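Local coordinates for TATA-box-binding protein (Sulfolobus acidocaldarius, PDB 1MP9) that probably binds the TATA-box promoter element and acts as a general factor in the transcription of archaeal genes by RNA polymerase, at residues A[122-125]-A[126-130]; A[176-179]-A[180-184]; A[163-167]-A[168-172]; A[78-81]-A[82-86]. All blocks are in the same frame, centred on the assembly; numbering follows the deposited sequence.

Interaction 1: A[122-125]-A[126-130]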
loop_
_atom_site.group_PDB
_atom_site.type_symbol
_atom_site.label_atom_id
_atom_site.label_comp_id
_atom_site.label_asym_id
_atom_site.label_seq_id
_atom_site.Cartn_x
_atom_site.Cartn_y
_atom_site.Cartn_z
ATOM N N ASP A 122 -1.274 6.857 15.034
ATOM C CA ASP A 122 -0.153 6.535 15.937
ATOM C C ASP A 122 -0.559 5.354 16.808
ATOM O O ASP A 122 0.229 4.429 17.021
ATOM C CB ASP A 122 0.175 7.708 16.876
ATOM C CG ASP A 122 0.902 8.860 16.180
ATOM O OD1 ASP A 122 2.043 8.683 15.703
ATOM O OD2 ASP A 122 0.344 9.974 16.132
ATOM N N LYS A 123 -1.796 5.382 17.303
ATOM C CA LYS A 123 -2.277 4.310 18.156
ATOM C C LYS A 123 -2.582 3.046 17.381
ATOM O O LYS A 123 -2.222 1.948 17.827
ATOM C CB LYS A 123 -3.519 4.743 18.922
ATOM C CG LYS A 123 -4.007 3.705 19.925
ATOM C CD LYS A 123 -5.206 4.232 20.697
ATOM C CE LYS A 123 -5.660 3.217 21.761
ATOM N NZ LYS A 123 -6.797 3.743 22.535
ATOM N N ALA A 124 -3.258 3.191 16.238
ATOM C CA ALA A 124 -3.594 2.052 15.403
ATOM C C ALA A 124 -2.317 1.347 14.892
ATOM O O ALA A 124 -2.272 0.104 14.789
ATOM C CB ALA A 124 -4.479 2.509 14.185
ATOM N N ALA A 125 -1.291 2.135 14.580
ATOM C CA ALA A 125 -0.045 1.585 14.052
ATOM C C ALA A 125 0.571 0.523 14.954
ATOM O O ALA A 125 1.207 -0.403 14.465
ATOM C CB ALA A 125 0.960 2.673 13.816
ATOM N N PHE A 126 0.404 0.653 16.262
ATOM C CA PHE A 126 0.979 -0.337 17.142
ATOM C C PHE A 126 -0.002 -1.360 17.694
ATOM O O PHE A 126 0.394 -2.232 18.451
ATOM C CB PHE A 126 1.725 0.360 18.268
ATOM C CG PHE A 126 2.953 1.075 17.800
ATOM C CD1 PHE A 126 3.125 2.437 18.062
ATOM C CD2 PHE A 126 3.892 0.413 17.014
ATOM C CE1 PHE A 126 4.218 3.139 17.534
ATOM C CE2 PHE A 126 4.997 1.103 16.468
ATOM C CZ PHE A 126 5.157 2.472 16.728
ATOM N N LEU A 127 -1.281 -1.267 17.347
ATOM C CA LEU A 127 -2.220 -2.260 17.839
ATOM C C LEU A 127 -2.760 -3.148 16.705
ATOM O O LEU A 127 -3.301 -4.232 16.949
ATOM C CB LEU A 127 -3.370 -1.592 18.609
ATOM C CG LEU A 127 -2.968 -0.675 19.795
ATOM C CD1 LEU A 127 -4.232 -0.024 20.358
ATOM C CD2 LEU A 127 -2.213 -1.439 20.897
ATOM N N LEU A 128 -2.639 -2.675 15.461
ATOM C CA LEU A 128 -3.071 -3.465 14.324
ATOM C C LEU A 128 -1.843 -4.262 13.962
ATOM O O LEU A 128 -0.759 -3.982 14.425
ATOM C CB LEU A 128 -3.413 -2.590 13.106
ATOM C CG LEU A 128 -4.682 -1.735 13.054
ATOM C CD1 LEU A 128 -4.647 -0.793 11.836
ATOM C CD2 LEU A 128 -5.875 -2.645 12.987
ATOM N N GLU A 129 -2.019 -5.260 13.120
ATOM C CA GLU A 129 -0.888 -6.034 12.638
ATOM C C GLU A 129 -0.531 -5.436 11.275
ATOM O O GLU A 129 -1.022 -4.358 10.907
ATOM C CB GLU A 129 -1.302 -7.493 12.462
ATOM C CG GLU A 129 -1.036 -8.369 13.683
ATOM C CD GLU A 129 0.456 -8.518 13.965
ATOM O OE1 GLU A 129 1.068 -7.556 14.482
ATOM O OE2 GLU A 129 1.018 -9.596 13.656
ATOM N N ASN A 130 0.303 -6.170 10.541
ATOM C CA ASN A 130 0.786 -5.870 9.181
ATOM C C ASN A 130 0.594 -4.493 8.577
ATOM O O ASN A 130 -0.055 -4.353 7.513
ATOM C CB ASN A 130 0.225 -6.896 8.173
ATOM C CG ASN A 130 -0.378 -8.124 8.838
ATOM O OD1 ASN A 130 -1.586 -8.384 8.719
ATOM N ND2 ASN A 130 0.450 -8.881 9.542
#

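Interaction 2: A[176-179]-A[180-184]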
loop_
_atom_site.group_PDB
_atom_site.type_symbol
_atom_site.label_atom_id
_atom_site.label_comp_id
_atom_site.label_asym_id
_atom_site.label_seq_id
_atom_site.Cartn_x
_atom_site.Cartn_y
_atom_site.Cartn_z
ATOM N N LYS A 176 -15.789 -2.325 6.152
ATOM C CA LYS A 176 -16.440 -2.658 7.421
ATOM C C LYS A 176 -15.472 -3.389 8.353
ATOM O O LYS A 176 -15.510 -3.192 9.559
ATOM C CB LYS A 176 -17.694 -3.549 7.240
ATOM C CG LYS A 176 -18.320 -3.897 8.623
ATOM C CD LYS A 176 -19.497 -4.874 8.612
ATOM C CE LYS A 176 -19.898 -5.324 10.074
ATOM N NZ LYS A 176 -20.084 -4.171 11.000
ATOM N N LYS A 177 -14.622 -4.249 7.801
ATOM C CA LYS A 177 -13.684 -4.993 8.635
ATOM C C LYS A 177 -12.674 -4.101 9.358
ATOM O O LYS A 177 -12.495 -4.226 10.564
ATOM C CB LYS A 177 -12.931 -6.026 7.785
ATOM C CG LYS A 177 -12.120 -7.077 8.572
ATOM C CD LYS A 177 -11.711 -8.219 7.604
ATOM C CE LYS A 177 -10.569 -9.083 8.153
ATOM N NZ LYS A 177 -10.304 -10.276 7.277
ATOM N N ILE A 178 -12.009 -3.196 8.644
ATOM C CA ILE A 178 -11.030 -2.362 9.304
ATOM C C ILE A 178 -11.709 -1.400 10.232
ATOM O O ILE A 178 -11.163 -1.040 11.274
ATOM C CB ILE A 178 -10.107 -1.629 8.264
ATOM C CG1 ILE A 178 -8.878 -1.045 8.967
ATOM C CG2 ILE A 178 -10.861 -0.582 7.533
ATOM C CD1 ILE A 178 -7.939 -2.073 9.505
ATOM N N PHE A 179 -12.922 -0.981 9.878
ATOM C CA PHE A 179 -13.675 -0.075 10.744
ATOM C C PHE A 179 -13.932 -0.781 12.084
ATOM O O PHE A 179 -13.681 -0.240 13.146
ATOM C CB PHE A 179 -15.039 0.291 10.121
ATOM C CG PHE A 179 -15.961 1.031 11.082
ATOM C CD1 PHE A 179 -15.757 2.381 11.360
ATOM C CD2 PHE A 179 -17.023 0.376 11.702
ATOM C CE1 PHE A 179 -16.617 3.086 12.259
ATOM C CE2 PHE A 179 -17.888 1.066 12.596
ATOM C CZ PHE A 179 -17.672 2.433 12.867
ATOM N N ASP A 180 -14.468 -1.991 12.019
ATOM C CA ASP A 180 -14.761 -2.758 13.223
ATOM C C ASP A 180 -13.501 -3.010 14.030
ATOM O O ASP A 180 -13.522 -2.926 15.254
ATOM C CB ASP A 180 -15.397 -4.091 12.839
ATOM C CG ASP A 180 -16.809 -3.929 12.341
ATOM O OD1 ASP A 180 -17.330 -4.837 11.641
ATOM O OD2 ASP A 180 -17.405 -2.880 12.647
ATOM N N LYS A 181 -12.393 -3.309 13.364
ATOM C CA LYS A 181 -11.177 -3.534 14.121
ATOM C C LYS A 181 -10.707 -2.210 14.764
ATOM O O LYS A 181 -10.291 -2.191 15.925
ATOM C CB LYS A 181 -10.078 -4.134 13.226
ATOM C CG LYS A 181 -8.742 -4.412 13.960
ATOM C CD LYS A 181 -8.895 -5.389 15.166
ATOM C CE LYS A 181 -7.787 -6.451 15.149
ATOM N NZ LYS A 181 -7.679 -7.251 16.430
ATOM N N LEU A 182 -10.788 -1.100 14.028
ATOM C CA LEU A 182 -10.370 0.159 14.619
ATOM C C LEU A 182 -11.240 0.520 15.835
ATOM O O LEU A 182 -10.731 1.048 16.829
ATOM C CB LEU A 182 -10.380 1.275 13.566
ATOM C CG LEU A 182 -9.305 1.085 12.501
ATOM C CD1 LEU A 182 -9.614 2.008 11.290
ATOM C CD2 LEU A 182 -7.909 1.358 13.087
ATOM N N VAL A 183 -12.536 0.222 15.773
ATOM C CA VAL A 183 -13.441 0.515 16.909
ATOM C C VAL A 183 -13.051 -0.403 18.064
ATOM O O VAL A 183 -12.918 0.012 19.220
ATOM C CB VAL A 183 -14.927 0.236 16.523
ATOM C CG1 VAL A 183 -15.836 0.266 17.758
ATOM C CG2 VAL A 183 -15.413 1.295 15.506
ATOM N N GLU A 184 -12.829 -1.664 17.734
ATOM C CA GLU A 184 -12.454 -2.650 18.747
ATOM C C GLU A 184 -11.195 -2.206 19.509
ATOM O O GLU A 184 -11.147 -2.266 20.741
ATOM C CB GLU A 184 -12.245 -3.994 18.052
ATOM C CG GLU A 184 -12.215 -5.198 18.935
ATOM C CD GLU A 184 -11.218 -6.213 18.421
ATOM O OE1 GLU A 184 -11.232 -6.495 17.198
ATOM O OE2 GLU A 184 -10.412 -6.714 19.232
#

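Interaction 3: A[163-167]-A[168-172]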
loop_
_atom_site.group_PDB
_atom_site.type_symbol
_atom_site.label_atom_id
_atom_site.label_comp_id
_atom_site.label_asym_id
_atom_site.label_seq_id
_atom_site.Cartn_x
_atom_site.Cartn_y
_atom_site.Cartn_z
ATOM N N THR A 163 -7.559 -0.791 -2.621
ATOM C CA THR A 163 -7.199 -1.324 -3.928
ATOM C C THR A 163 -6.893 -2.839 -3.858
ATOM O O THR A 163 -6.494 -3.355 -2.813
ATOM C CB THR A 163 -5.964 -0.550 -4.533
ATOM O OG1 THR A 163 -5.645 -1.072 -5.823
ATOM C CG2 THR A 163 -4.713 -0.720 -3.641
ATOM N N GLY A 164 -7.071 -3.543 -4.966
ATOM C CA GLY A 164 -6.765 -4.967 -4.959
ATOM C C GLY A 164 -7.994 -5.841 -5.133
ATOM O O GLY A 164 -7.888 -6.977 -5.546
ATOM N N ALA A 165 -9.168 -5.310 -4.829
ATOM C CA ALA A 165 -10.370 -6.105 -4.941
ATOM C C ALA A 165 -10.797 -6.292 -6.383
ATOM O O ALA A 165 -10.524 -5.446 -7.241
ATOM C CB ALA A 165 -11.496 -5.457 -4.160
ATOM N N LYS A 166 -11.459 -7.410 -6.641
ATOM C CA LYS A 166 -11.952 -7.689 -7.966
ATOM C C LYS A 166 -13.474 -7.698 -7.971
ATOM O O LYS A 166 -14.089 -7.806 -9.030
ATOM C CB LYS A 166 -11.411 -9.031 -8.473
ATOM C CG LYS A 166 -9.927 -9.002 -8.768
ATOM C CD LYS A 166 -9.448 -10.356 -9.284
ATOM C CE LYS A 166 -7.935 -10.382 -9.435
ATOM N NZ LYS A 166 -7.486 -11.658 -10.073
ATOM N N ARG A 167 -14.077 -7.582 -6.791
ATOM C CA ARG A 167 -15.532 -7.563 -6.689
ATOM C C ARG A 167 -15.962 -6.437 -5.757
ATOM O O ARG A 167 -15.291 -6.163 -4.749
ATOM C CB ARG A 167 -16.046 -8.866 -6.096
ATOM C CG ARG A 167 -15.543 -10.136 -6.721
ATOM C CD ARG A 167 -16.323 -11.264 -6.069
ATOM N NE ARG A 167 -17.753 -11.039 -6.285
ATOM C CZ ARG A 167 -18.733 -11.693 -5.668
ATOM N NH1 ARG A 167 -18.450 -12.635 -4.774
ATOM N NH2 ARG A 167 -19.996 -11.390 -5.941
ATOM N N GLU A 168 -17.080 -5.792 -6.064
ATOM C CA GLU A 168 -17.519 -4.713 -5.208
ATOM C C GLU A 168 -17.812 -5.162 -3.772
ATOM O O GLU A 168 -17.544 -4.413 -2.832
ATOM C CB GLU A 168 -18.732 -3.963 -5.829
ATOM C CG GLU A 168 -19.417 -3.014 -4.845
ATOM C CD GLU A 168 -20.008 -1.739 -5.463
ATOM O OE1 GLU A 168 -20.459 -1.767 -6.631
ATOM O OE2 GLU A 168 -20.034 -0.697 -4.738
ATOM N N ASP A 169 -18.333 -6.372 -3.565
ATOM C CA ASP A 169 -18.597 -6.760 -2.181
ATOM C C ASP A 169 -17.315 -6.919 -1.368
ATOM O O ASP A 169 -17.325 -6.716 -0.162
ATOM C CB ASP A 169 -19.487 -8.028 -2.057
ATOM C CG ASP A 169 -18.931 -9.257 -2.787
ATOM O OD1 ASP A 169 -17.727 -9.356 -3.113
ATOM O OD2 ASP A 169 -19.741 -10.162 -3.027
ATOM N N GLU A 170 -16.211 -7.270 -2.019
ATOM C CA GLU A 170 -14.937 -7.378 -1.296
ATOM C C GLU A 170 -14.535 -5.983 -0.809
ATOM O O GLU A 170 -13.995 -5.826 0.302
ATOM C CB GLU A 170 -13.823 -7.917 -2.201
ATOM C CG GLU A 170 -14.112 -9.262 -2.822
ATOM C CD GLU A 170 -12.965 -9.727 -3.692
ATOM O OE1 GLU A 170 -12.419 -8.922 -4.476
ATOM O OE2 GLU A 170 -12.600 -10.913 -3.583
ATOM N N VAL A 171 -14.749 -4.972 -1.653
ATOM C CA VAL A 171 -14.415 -3.620 -1.220
ATOM C C VAL A 171 -15.180 -3.304 0.045
ATOM O O VAL A 171 -14.589 -2.870 1.059
ATOM C CB VAL A 171 -14.778 -2.574 -2.252
ATOM C CG1 VAL A 171 -14.597 -1.164 -1.623
ATOM C CG2 VAL A 171 -13.865 -2.730 -3.497
ATOM N N HIS A 172 -16.494 -3.530 0.011
ATOM C CA HIS A 172 -17.302 -3.241 1.184
ATOM C C HIS A 172 -16.947 -4.085 2.384
ATOM O O HIS A 172 -17.041 -3.621 3.524
ATOM C CB HIS A 172 -18.796 -3.379 0.883
ATOM C CG HIS A 172 -19.348 -2.235 0.108
ATOM N ND1 HIS A 172 -19.238 -2.139 -1.266
ATOM C CD2 HIS A 172 -20.055 -1.155 0.507
ATOM C CE1 HIS A 172 -19.869 -1.053 -1.679
ATOM N NE2 HIS A 172 -20.377 -0.441 -0.619
#

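Interaction 4: A[78-81]-A[82-86]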
loop_
_atom_site.group_PDB
_atom_site.type_symbol
_atom_site.label_atom_id
_atom_site.label_comp_id
_atom_site.label_asym_id
_atom_site.label_seq_id
_atom_site.Cartn_x
_atom_site.Cartn_y
_atom_site.Cartn_z
ATOM N N ASP A 78 -22.106 -1.495 -14.693
ATOM C CA ASP A 78 -22.943 -1.073 -15.815
ATOM C C ASP A 78 -22.172 -0.172 -16.760
ATOM O O ASP A 78 -22.265 -0.304 -17.999
ATOM C CB ASP A 78 -24.190 -0.338 -15.324
ATOM C CG ASP A 78 -25.206 -1.279 -14.762
ATOM O OD1 ASP A 78 -25.409 -2.343 -15.389
ATOM O OD2 ASP A 78 -25.798 -0.974 -13.705
ATOM N N GLU A 79 -21.402 0.740 -16.176
ATOM C CA GLU A 79 -20.606 1.659 -16.967
ATOM C C GLU A 79 -19.559 0.878 -17.771
ATOM O O GLU A 79 -19.301 1.178 -18.945
ATOM C CB GLU A 79 -19.908 2.671 -16.060
ATOM C CG GLU A 79 -19.805 4.075 -16.669
ATOM C CD GLU A 79 -18.624 4.882 -16.123
ATOM O OE1 GLU A 79 -18.540 5.089 -14.883
ATOM O OE2 GLU A 79 -17.778 5.304 -16.950
ATOM N N LEU A 80 -18.954 -0.113 -17.127
ATOM C CA LEU A 80 -17.949 -0.933 -17.770
ATOM C C LEU A 80 -18.541 -1.654 -18.979
ATOM O O LEU A 80 -17.966 -1.632 -20.061
ATOM C CB LEU A 80 -17.410 -1.974 -16.786
ATOM C CG LEU A 80 -16.433 -3.009 -17.350
ATOM C CD1 LEU A 80 -15.239 -2.320 -17.939
ATOM C CD2 LEU A 80 -15.988 -3.966 -16.243
ATOM N N ILE A 81 -19.680 -2.315 -18.772
ATOM C CA ILE A 81 -20.343 -3.051 -19.843
ATOM C C ILE A 81 -20.730 -2.160 -21.002
ATOM O O ILE A 81 -20.522 -2.520 -22.162
ATOM C CB ILE A 81 -21.585 -3.813 -19.300
ATOM C CG1 ILE A 81 -21.104 -4.947 -18.397
ATOM C CG2 ILE A 81 -22.431 -4.385 -20.462
ATOM C CD1 ILE A 81 -22.173 -5.686 -17.676
ATOM N N LYS A 82 -21.266 -0.979 -20.718
ATOM C CA LYS A 82 -21.662 -0.093 -21.808
ATOM C C LYS A 82 -20.444 0.345 -22.587
ATOM O O LYS A 82 -20.479 0.447 -23.807
ATOM C CB LYS A 82 -22.400 1.139 -21.290
ATOM C CG LYS A 82 -23.734 0.831 -20.625
ATOM C CD LYS A 82 -24.437 2.119 -20.209
ATOM C CE LYS A 82 -25.406 1.869 -19.054
ATOM N NZ LYS A 82 -26.362 3.010 -18.908
ATOM N N ALA A 83 -19.363 0.625 -21.876
ATOM C CA ALA A 83 -18.134 1.040 -22.537
ATOM C C ALA A 83 -17.592 -0.062 -23.432
ATOM O O ALA A 83 -17.205 0.183 -24.567
ATOM C CB ALA A 83 -17.085 1.418 -21.484
ATOM N N VAL A 84 -17.580 -1.289 -22.933
ATOM C CA VAL A 84 -17.052 -2.393 -23.723
ATOM C C VAL A 84 -17.871 -2.571 -25.002
ATOM O O VAL A 84 -17.312 -2.733 -26.098
ATOM C CB VAL A 84 -17.074 -3.694 -22.925
ATOM C CG1 VAL A 84 -16.800 -4.871 -23.842
ATOM C CG2 VAL A 84 -16.001 -3.651 -21.841
ATOM N N LYS A 85 -19.191 -2.548 -24.849
ATOM C CA LYS A 85 -20.085 -2.689 -26.001
ATOM C C LYS A 85 -19.827 -1.551 -26.973
ATOM O O LYS A 85 -19.776 -1.741 -28.187
ATOM C CB LYS A 85 -21.550 -2.654 -25.562
ATOM C CG LYS A 85 -21.992 -3.877 -24.792
ATOM C CD LYS A 85 -23.508 -3.842 -24.548
ATOM C CE LYS A 85 -23.986 -5.073 -23.745
ATOM N NZ LYS A 85 -25.501 -5.152 -23.583
ATOM N N ARG A 86 -19.652 -0.354 -26.435
ATOM C CA ARG A 86 -19.406 0.785 -27.298
ATOM C C ARG A 86 -18.101 0.562 -28.057
ATOM O O ARG A 86 -18.043 0.744 -29.276
ATOM C CB ARG A 86 -19.338 2.069 -26.472
ATOM C CG ARG A 86 -19.342 3.315 -27.318
ATOM C CD ARG A 86 -19.268 4.604 -26.496
ATOM N NE ARG A 86 -19.277 5.758 -27.400
ATOM C CZ ARG A 86 -18.959 7.003 -27.057
ATOM N NH1 ARG A 86 -18.596 7.297 -25.810
ATOM N NH2 ARG A 86 -18.989 7.953 -27.984
#

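Interaction 1: A[122-125]-A[126-130]
The Phe-126 ring projects from the helix and tilts back toward Asp-122. Its CD1 lies 3.7 Å from Asp-122 O, and the carbonyl group of Ala-125 sits close to CG and CD2. Both approaches are oblique to the ring. CG stands anti to the carbonyl carbon (chi1 -68°), which directs the ring to this side of the helix. An alanine here is likely to open a gap against Leu-62 of the second subunit, which would lose its contact with the ring.

Two backbone N-H groups share Ala-124 O. Leu-128 N donates to Ala-124 O at 2.9 Å, in the carbonyl plane. Leu-127 N donates to Ala-124 O at 3.1 Å, from above that plane. Lys-123 O receives weak bonds from Phe-126 N and Leu-127 N. Bonds of the i+3 and i+4 kind are mixed here, and the helix is weakly bonded at its end.

Lys-123 stretches out fully, and its CG meets Leu-127 CD1 at 3.8 Å. Leu-127 CG rests 3.4 Å from Lys-123 O. The Lys-123 amine goes on to Gln-46 O of the second subunit and to Asp-186 O. Leu-128 CD1 touches Ala-124 CB at 4.1 Å.

Helix 121-127 lies in the second repeat. Ala-124 and Leu-128 turn to helix 168-184, while Lys-123 and Leu-127 pack on Phe-47 of the second subunit.

Interaction 2: A[176-179]-A[180-184]
Lys-176 and Asp-180 form a salt bridge one helical turn apart. Lys-176 NZ lies 2.9 Å from Asp-180 OD1 and 3.4 Å from Asp-180 OD2, and both hydrogen bonds are weak. The lysine chain runs out extended and then bends at its last torsion (chi4 51°), which folds the amine back to the carboxylate. Lys-177 points elsewhere, and its NZ bonds to Glu-147 O.

Backbone bonds follow the regular i to i+4 pattern. Asp-180 N, Lys-181 N, Leu-182 N and Val-183 N each donate to the carbonyl four residues earlier. The shortest of these joins Leu-182 N to Ile-178 O at 2.8 Å.

The aromatic contact is a CH-pi interaction. Val-183 CG2 sits over one face of the Phe-179 ring, 3.8 Å from the centroid and 18° off the normal. It is displaced toward the rim, where CZ is its nearest ring atom. Asp-180 OD2 comes to the ring edge, 3.4 Å from Phe-179 CD2, with the carboxylate and ring planes turned 57° apart. Tyr-9 adds an edge-to-face ring contact to Phe-179.

Apolar packing is carried by Ile-178 and Leu-182. CG1 of Ile-178 meets CD1 of Leu-182 at 3.9 Å. Ile-178 continues onto Leu-152 and Ile-154 of the sheet, and Leu-182 onto Val-188.

This is the long helix of the second repeat in the TBP fold. Such helices lie on the convex back of the saddle-shaped antiparallel sheet.

Interaction 3: A[163-167]-A[168-172]
Glu-170 OE1 is gripped by two backbone N-H groups of the turn before its own helix. Lys-166 N donates to Glu-170 OE1 at 2.8 Å, nearly along the C-O axis of the carboxylate. Arg-167 N donates to the same Glu-170 OE1 at 3.1 Å, from above the carboxylate plane. The Glu-170 chain is extended beyond CG, and its CG packs on Arg-167 CB at 3.8 Å. A leucine in its place would probably leave both of these N-H groups without their shared acceptor and free the turn to shift.

Arg-167 holds the N-cap position of helix 168-184. The bond from its N-H to the glutamate three residues on is one half of a capping box. Arg-167 O weakly accepts from Glu-170 N and Val-171 N.

Asp-169 OD2 lies over one face of the Arg-167 guanidinium, 3.2 Å from NH2. This salt bridge rests on charge alone, as no N-H points at the oxygen. The Asp-169 carboxyl carbon takes the crowded position between backbone N and carbonyl carbon (chi1 56°), which turns the group back toward the arginine.

Ala-165 CB meets Val-171 CG2 at 3.7 Å. Val-171 in turn packs on Val-13, Ile-109 and Ala-111 of the sheet, and Ala-165 on Val-150. One turn along, His-172 ND1 bonds to Glu-168 O at 3.2 Å, with the oxygen in the ring plane.

Interaction 4: A[78-81]-A[82-86]
Four backbone hydrogen bonds join Asp-78, Glu-79, Leu-80 and Ile-81 to the next turn of the helix. Val-84 N reaches Leu-80 O at 2.9 Å. Lys-82 N to Asp-78 O, Ala-83 N to Glu-79 O, and Lys-85 N to Ile-81 O differ little from it in length. The last is the straightest of the four, with an N-H...O angle of 170°.

Glu-79 is held from outside at both its side chain and its backbone. OE1 accepts from Lys-75 N, and the Glu-79 N-H meets Ser-76 OG, so the start of the helix is held to the loop before it. Arg-86 NH1 bonds to Glu-55 O. Asp-78 and Lys-82 carry opposite charges, but OD1 and NZ stay 6.5 Å apart and form no salt bridge.

Helix 77-93 belongs to the first repeat of the TBP fold, where it lies against the antiparallel sheet.

The lysines start close to the helix and then run outward. Lys-82 CG rests 3.2 Å from Asp-78 O. Lys-85 CG is 3.3 Å from Ile-81 O, and the chain then extends until CE meets Ile-81 CG2 at 3.7 Å. Ile-81 CG2 stands anti to the backbone N, which places this methyl beside the Lys-85 chain, and the two side chains run side by side in the same direction.

Toward the sheet, Leu-80 CD1 and Val-84 CG2 lie alongside at 4.2 Å. Both pack on Ile-104, with Leu-80 also on Ala-20 and Val-84 on Val-22. Ala-83 settles on Ile-59.

In the fold
From the N terminus the order is interaction 4, interaction 1, interaction 3 and interaction 2. All are local, so none closes a long loop, and none nests in or crosses another. Interaction 4 lies on helix 77-93 in the first repeat. The other three lie in the second. The centre of interaction 4 is about 41 Å from the centre of interaction 1, on the opposite side of the chain's centre. Interaction 3 turns strand 159-165 into helix 168-184, and interaction 2 lies further along that helix, their centres about 17 Å apart. Interactions 1 and 2 touch: Leu-128 CD2 meets Lys-181 CG at 3.5 Å, which ties helix 121-127 to helix 168-184.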